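Local structure of UTP-glucose-1-phosphate uridylyltransferase 2 (Trypanosoma brucei, 3GUE) at residues Thr71-Asn83 / Gly211-Ala225. The protein probably catalyses the reversible transfer of a uridylyl group from UTP to glucose 1-phosphate, yielding UDP-glucose and diphosphate. Residues are numbered along the deposited sequence; the frame is centred on the assembly and turned at random.
Sequences TALLRQAVVLKLN and GYRYMFISNGDNLGA. With UPG (uridine-5'-diphosphate-glucose), chain C.
Strand 77-83 pairs in parallel with strand 214-219, from Ala77 opposite Tyr214 to Lys81 opposite Ser218, as neighbours in the central mixed sheet of the GT-A-like nucleotidyltransferase fold. Backbone bonds run along the pair, among them the nearly straight Leu80 N to Phe216 O at 2.9 Å (177°). Just ahead of strand 77-83, Gln76 O accepts hydrogen bonds from two backbone amides, Arg213 N in the carbonyl plane on a lone pair and Tyr214 N from above that plane.

Apolar contacts follow on the sheet face that carries Val78, Leu80 and Leu82. Val78 CG2, anti to its own carbonyl carbon, sits over the Tyr212 ring, 4.0 Å from the centroid, in a CH-pi contact. Met215 lays SD against Leu80 CD2 and CE against Val78 CG1, while Leu82 CD2 packs on Ile217 CG2 at 3.5 Å; Met129 of the adjoining strand 128-132 packs against Val78, Leu80 and Met215.

The reverse face is polar near the ligand end. The buried Lys81 side chain, bent at chi2 (-75°) and again at chi4 (-100°), curls so that NZ donates hydrogen bonds to Ser218 OG (2.7 Å) and Asn222 O (3.0 Å). Water 1 joins Ser218 OG to Leu80 O. At the C-terminal end of the pair, Gly220 N donates a hydrogen bond to the ribose O3C of UDP-glucose and Asn219 ND2 donates one, at 2.9 Å, to the glucose ring oxygen O5'.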
loop_
_atom_site.group_PDB
_atom_site.type_symbol
_atom_site.label_atom_id
_atom_site.label_comp_id
_atom_site.label_asym_id
_atom_site.label_seq_id
_atom_site.Cartn_x
_atom_site.Cartn_y
_atom_site.Cartn_z
ATOM N N THR A 71 -2.055 19.103 -22.063
ATOM C CA THR A 71 -1.526 19.820 -20.868
ATOM C C THR A 71 -2.646 20.463 -20.034
ATOM O O THR A 71 -2.522 20.576 -18.827
ATOM C CB THR A 71 -0.436 20.862 -21.232
ATOM O OG1 THR A 71 0.489 20.268 -22.146
ATOM C CG2 THR A 71 0.349 21.315 -19.989
ATOM N N ALA A 72 -3.747 20.842 -20.683
ATOM C CA ALA A 72 -4.948 21.310 -19.981
ATOM C C ALA A 72 -5.452 20.354 -18.883
ATOM O O ALA A 72 -5.902 20.815 -17.821
ATOM C CB ALA A 72 -6.054 21.641 -20.976
ATOM N N LEU A 73 -5.354 19.043 -19.130
ATOM C CA LEU A 73 -5.624 18.016 -18.102
ATOM C C LEU A 73 -4.619 17.938 -16.962
ATOM O O LEU A 73 -5.009 17.760 -15.803
ATOM C CB LEU A 73 -5.812 16.618 -18.729
ATOM C CG LEU A 73 -7.115 16.469 -19.523
ATOM C CD1 LEU A 73 -7.064 15.223 -20.378
ATOM C CD2 LEU A 73 -8.417 16.518 -18.619
ATOM N N LEU A 74 -3.327 18.045 -17.266
ATOM C CA LEU A 74 -2.307 18.071 -16.214
ATOM C C LEU A 74 -2.531 19.255 -15.270
ATOM O O LEU A 74 -2.365 19.154 -14.041
ATOM C CB LEU A 74 -0.906 18.156 -16.826
ATOM C CG LEU A 74 0.241 18.238 -15.825
ATOM C CD1 LEU A 74 0.354 17.007 -14.923
ATOM C CD2 LEU A 74 1.554 18.529 -16.544
ATOM N N ARG A 75 -2.939 20.379 -15.855
ATOM C CA ARG A 75 -3.302 21.539 -15.065
ATOM C C ARG A 75 -4.468 21.245 -14.120
ATOM O O ARG A 75 -4.655 21.942 -13.128
ATOM C CB ARG A 75 -3.614 22.725 -15.991
ATOM C CG ARG A 75 -2.385 23.331 -16.667
ATOM C CD ARG A 75 -2.696 24.739 -17.150
ATOM N NE ARG A 75 -3.704 24.733 -18.207
ATOM C CZ ARG A 75 -3.460 24.568 -19.508
ATOM N NH1 ARG A 75 -2.218 24.415 -19.964
ATOM N NH2 ARG A 75 -4.473 24.532 -20.360
ATOM N N GLN A 76 -5.245 20.204 -14.416
ATOM C CA GLN A 76 -6.350 19.780 -13.523
ATOM C C GLN A 76 -5.971 18.687 -12.496
ATOM O O GLN A 76 -6.815 18.262 -11.679
ATOM C CB GLN A 76 -7.535 19.302 -14.366
ATOM C CG GLN A 76 -8.278 20.458 -15.032
ATOM C CD GLN A 76 -9.278 20.050 -16.105
ATOM O OE1 GLN A 76 -9.697 20.881 -16.914
ATOM N NE2 GLN A 76 -9.652 18.788 -16.131
ATOM N N ALA A 77 -4.717 18.241 -12.547
ATOM C CA ALA A 77 -4.280 17.069 -11.802
ATOM C C ALA A 77 -3.610 17.406 -10.443
ATOM O O ALA A 77 -3.049 18.477 -10.261
ATOM C CB ALA A 77 -3.404 16.208 -12.677
ATOM N N VAL A 78 -3.723 16.486 -9.491
ATOM C CA VAL A 78 -3.283 16.671 -8.104
ATOM C C VAL A 78 -2.706 15.313 -7.689
ATOM O O VAL A 78 -3.183 14.274 -8.111
ATOM C CB VAL A 78 -4.477 17.050 -7.161
ATOM C CG1 VAL A 78 -4.126 16.886 -5.698
ATOM C CG2 VAL A 78 -4.962 18.514 -7.406
ATOM N N VAL A 79 -1.658 15.336 -6.889
ATOM C CA VAL A 79 -1.013 14.093 -6.449
ATOM C C VAL A 79 -1.266 13.895 -4.971
ATOM O O VAL A 79 -1.188 14.836 -4.182
ATOM C CB VAL A 79 0.503 14.050 -6.791
ATOM C CG1 VAL A 79 1.160 12.742 -6.265
ATOM C CG2 VAL A 79 0.705 14.159 -8.294
ATOM N N LEU A 80 -1.619 12.659 -4.625
ATOM C CA LEU A 80 -1.708 12.230 -3.232
ATOM C C LEU A 80 -0.867 10.979 -3.056
ATOM O O LEU A 80 -0.986 10.012 -3.832
ATOM C CB LEU A 80 -3.164 11.938 -2.834
ATOM C CG LEU A 80 -3.565 11.465 -1.421
ATOM C CD1 LEU A 80 -3.079 12.337 -0.335
ATOM C CD2 LEU A 80 -5.080 11.354 -1.329
ATOM N N LYS A 81 -0.004 11.005 -2.046
ATOM C CA LYS A 81 0.736 9.796 -1.642
ATOM C C LYS A 81 0.163 9.326 -0.309
ATOM O O LYS A 81 0.071 10.121 0.636
ATOM C CB LYS A 81 2.236 10.136 -1.519
ATOM C CG LYS A 81 3.123 9.642 -2.688
ATOM C CD LYS A 81 3.347 8.122 -2.585
ATOM C CE LYS A 81 4.609 7.644 -3.321
ATOM N NZ LYS A 81 4.289 7.047 -4.669
ATOM N N LEU A 82 -0.274 8.065 -0.246
ATOM C CA LEU A 82 -0.778 7.464 0.990
ATOM C C LEU A 82 0.393 7.333 2.000
ATOM O O LEU A 82 1.494 6.907 1.643
ATOM C CB LEU A 82 -1.418 6.096 0.710
ATOM C CG LEU A 82 -2.550 6.041 -0.337
ATOM C CD1 LEU A 82 -3.072 4.605 -0.580
ATOM C CD2 LEU A 82 -3.721 7.017 -0.013
ATOM N N ASN A 83 0.136 7.667 3.259
ATOM C CA ASN A 83 1.200 7.710 4.279
ATOM C C ASN A 83 0.668 7.439 5.699
ATOM O O ASN A 83 1.270 7.860 6.686
ATOM C CB ASN A 83 1.896 9.084 4.194
ATOM C CG ASN A 83 3.204 9.140 4.972
ATOM O OD1 ASN A 83 4.059 8.251 4.862
ATOM N ND2 ASN A 83 3.339 10.153 5.794
ATOM N N GLY A 211 -10.415 24.346 -9.611
ATOM C CA GLY A 211 -10.524 23.876 -10.985
ATOM C C GLY A 211 -9.886 22.512 -11.191
ATOM O O GLY A 211 -9.878 21.998 -12.313
ATOM N N TYR A 212 -9.341 21.934 -10.117
ATOM C CA TYR A 212 -8.795 20.573 -10.191
ATOM C C TYR A 212 -9.932 19.542 -10.330
ATOM O O TYR A 212 -10.980 19.694 -9.699
ATOM C CB TYR A 212 -7.856 20.280 -9.005
ATOM C CG TYR A 212 -6.684 21.236 -8.934
ATOM C CD1 TYR A 212 -5.652 21.171 -9.881
ATOM C CD2 TYR A 212 -6.630 22.263 -7.960
ATOM C CE1 TYR A 212 -4.582 22.054 -9.843
ATOM C CE2 TYR A 212 -5.550 23.164 -7.919
ATOM C CZ TYR A 212 -4.529 23.046 -8.858
ATOM O OH TYR A 212 -3.443 23.898 -8.848
ATOM N N ARG A 213 -9.726 18.525 -11.178
ATOM C CA ARG A 213 -10.736 17.518 -11.483
ATOM C C ARG A 213 -10.199 16.090 -11.378
ATOM O O ARG A 213 -10.974 15.147 -11.430
ATOM C CB ARG A 213 -11.280 17.704 -12.917
ATOM C CG ARG A 213 -12.144 18.923 -13.155
ATOM C CD ARG A 213 -13.471 18.843 -12.358
ATOM N NE ARG A 213 -14.264 20.064 -12.558
ATOM C CZ ARG A 213 -14.195 21.142 -11.782
ATOM N NH1 ARG A 213 -13.372 21.166 -10.756
ATOM N NH2 ARG A 213 -14.949 22.198 -12.027
ATOM N N TYR A 214 -8.879 15.929 -11.292
ATOM C CA TYR A 214 -8.261 14.601 -11.284
ATOM C C TYR A 214 -7.214 14.453 -10.195
ATOM O O TYR A 214 -6.442 15.392 -9.906
ATOM C CB TYR A 214 -7.641 14.300 -12.654
ATOM C CG TYR A 214 -8.668 14.112 -13.737
ATOM C CD1 TYR A 214 -9.365 12.922 -13.850
ATOM C CD2 TYR A 214 -8.975 15.146 -14.634
ATOM C CE1 TYR A 214 -10.340 12.730 -14.877
ATOM C CE2 TYR A 214 -9.938 14.967 -15.635
ATOM C CZ TYR A 214 -10.605 13.753 -15.759
ATOM O OH TYR A 214 -11.579 13.579 -16.748
ATOM N N MET A 215 -7.183 13.264 -9.605
ATOM C CA MET A 215 -6.235 12.960 -8.569
ATOM C C MET A 215 -5.543 11.639 -8.846
ATOM O O MET A 215 -6.193 10.627 -9.037
ATOM C CB MET A 215 -6.910 12.903 -7.197
ATOM C CG MET A 215 -5.983 12.433 -6.096
ATOM S SD MET A 215 -6.748 12.617 -4.476
ATOM C CE MET A 215 -6.879 14.398 -4.358
ATOM N N PHE A 216 -4.216 11.682 -8.841
ATOM C CA PHE A 216 -3.397 10.485 -8.872
ATOM C C PHE A 216 -2.940 10.083 -7.458
ATOM O O PHE A 216 -2.254 10.856 -6.751
ATOM C CB PHE A 216 -2.219 10.659 -9.851
ATOM C CG PHE A 216 -1.295 9.459 -9.899
ATOM C CD1 PHE A 216 -1.739 8.249 -10.419
ATOM C CD2 PHE A 216 0.011 9.553 -9.432
ATOM C CE1 PHE A 216 -0.928 7.137 -10.447
ATOM C CE2 PHE A 216 0.873 8.419 -9.462
ATOM C CZ PHE A 216 0.392 7.224 -9.972
ATOM N N ILE A 217 -3.325 8.868 -7.066
ATOM C CA ILE A 217 -3.032 8.301 -5.745
ATOM C C ILE A 217 -2.189 7.043 -5.898
ATOM O O ILE A 217 -2.455 6.210 -6.766
ATOM C CB ILE A 217 -4.328 7.894 -4.986
ATOM C CG1 ILE A 217 -5.478 8.871 -5.251
ATOM C CG2 ILE A 217 -4.061 7.703 -3.451
ATOM C CD1 ILE A 217 -6.818 8.321 -4.768
ATOM N N SER A 218 -1.178 6.919 -5.044
ATOM C CA SER A 218 -0.313 5.738 -4.955
ATOM C C SER A 218 0.212 5.510 -3.527
ATOM O O SER A 218 0.193 6.422 -2.688
ATOM C CB SER A 218 0.876 5.887 -5.919
ATOM O OG SER A 218 1.703 6.980 -5.539
ATOM N N ASN A 219 0.669 4.285 -3.280
ATOM C CA ASN A 219 1.234 3.853 -2.035
ATOM C C ASN A 219 2.490 4.619 -1.674
ATOM O O ASN A 219 3.347 4.853 -2.526
ATOM C CB ASN A 219 1.539 2.342 -2.111
ATOM C CG ASN A 219 0.289 1.471 -2.008
ATOM O OD1 ASN A 219 -0.803 1.945 -1.664
ATOM N ND2 ASN A 219 0.458 0.177 -2.274
ATOM N N GLY A 220 2.615 5.035 -0.415
ATOM C CA GLY A 220 3.891 5.645 0.026
ATOM C C GLY A 220 5.154 4.803 -0.147
ATOM O O GLY A 220 6.256 5.343 -0.255
ATOM N N ASP A 221 4.994 3.483 -0.138
ATOM C CA ASP A 221 6.100 2.510 -0.323
ATOM C C ASP A 221 6.481 2.237 -1.798
ATOM O O ASP A 221 7.530 1.654 -2.077
ATOM C CB ASP A 221 5.776 1.183 0.373
ATOM C CG ASP A 221 4.531 0.498 -0.208
ATOM O OD1 ASP A 221 4.675 -0.363 -1.095
ATOM O OD2 ASP A 221 3.412 0.843 0.197
ATOM N N ASN A 222 5.667 2.724 -2.734
ATOM C CA ASN A 222 5.871 2.458 -4.163
ATOM C C ASN A 222 6.514 3.635 -4.855
ATOM O O ASN A 222 5.841 4.579 -5.249
ATOM C CB ASN A 222 4.545 2.108 -4.868
ATOM C CG ASN A 222 4.734 1.834 -6.366
ATOM O OD1 ASN A 222 5.856 1.602 -6.830
ATOM N ND2 ASN A 222 3.641 1.843 -7.120
ATOM N N LEU A 223 7.828 3.562 -5.022
ATOM C CA LEU A 223 8.599 4.673 -5.558
ATOM C C LEU A 223 8.680 4.545 -7.085
ATOM O O LEU A 223 9.416 5.271 -7.750
ATOM C CB LEU A 223 9.978 4.711 -4.873
ATOM C CG LEU A 223 9.955 4.998 -3.351
ATOM C CD1 LEU A 223 11.321 4.833 -2.747
ATOM C CD2 LEU A 223 9.436 6.408 -3.092
ATOM N N GLY A 224 7.897 3.627 -7.641
ATOM C CA GLY A 224 7.801 3.503 -9.109
ATOM C C GLY A 224 6.646 4.291 -9.723
ATOM O O GLY A 224 6.618 4.526 -10.941
ATOM N N ALA A 225 5.679 4.657 -8.877
ATOM C CA ALA A 225 4.445 5.335 -9.291
ATOM C C ALA A 225 4.768 6.610 -10.078
ATOM O O ALA A 225 5.688 7.348 -9.727
ATOM C CB ALA A 225 3.555 5.637 -8.065
HETATM N N1 UPG C . -2.284 3.379 4.438
HETATM C C2 UPG C . -2.954 4.563 4.807
HETATM N N3 UPG C . -4.010 4.444 5.693
HETATM C C4 UPG C . -4.425 3.242 6.214
HETATM C C5 UPG C . -3.778 2.058 5.837
HETATM C C6 UPG C . -2.710 2.113 4.948
HETATM O O2 UPG C . -2.645 5.700 4.417
HETATM O O4 UPG C . -5.373 3.259 7.011
HETATM C C1C UPG C . -1.136 3.450 3.477
HETATM C C2C UPG C . 0.177 2.724 3.785
HETATM O O2C UPG C . 0.996 3.502 4.669
HETATM C C3C UPG C . 0.783 2.673 2.385
HETATM C C4C UPG C . -0.432 2.403 1.512
HETATM O O4C UPG C . -1.600 2.831 2.264
HETATM O O3C UPG C . 1.290 3.965 2.052
HETATM C C5C UPG C . -0.599 0.878 1.210
HETATM O O5C UPG C . -0.926 0.108 2.335
HETATM P PA UPG C . -0.264 -1.345 2.569
HETATM O O1A UPG C . 1.194 -1.143 2.337
HETATM O O2A UPG C . -0.720 -1.958 3.822
HETATM O O3A UPG C . -0.850 -2.186 1.281
HETATM P PB UPG C . -2.227 -3.050 1.208
HETATM O O1B UPG C . -3.333 -2.186 1.654
HETATM O O2B UPG C . -2.048 -4.404 1.820
HETATM O O3B UPG C . -2.253 -3.324 -0.374
HETATM C "C1'" UPG C . -2.420 -2.180 -1.290
HETATM C "C2'" UPG C . -3.681 -2.394 -2.116
HETATM C "C3'" UPG C . -3.534 -3.723 -2.846
HETATM C "C4'" UPG C . -2.306 -3.652 -3.767
HETATM C "C5'" UPG C . -1.036 -3.313 -2.945
HETATM C "C6'" UPG C . 0.100 -2.933 -3.858
HETATM O "O2'" UPG C . -4.852 -2.434 -1.280
HETATM O "O3'" UPG C . -4.734 -4.003 -3.545
HETATM O "O4'" UPG C . -2.123 -4.881 -4.453
HETATM O "O5'" UPG C . -1.219 -2.154 -2.087
HETATM O "O6'" UPG C . 1.329 -2.998 -3.131
HETATM O O HOH W 1 0.781 9.519 -5.753
HETATM O O HOH W 2 6.394 7.210 -7.142
#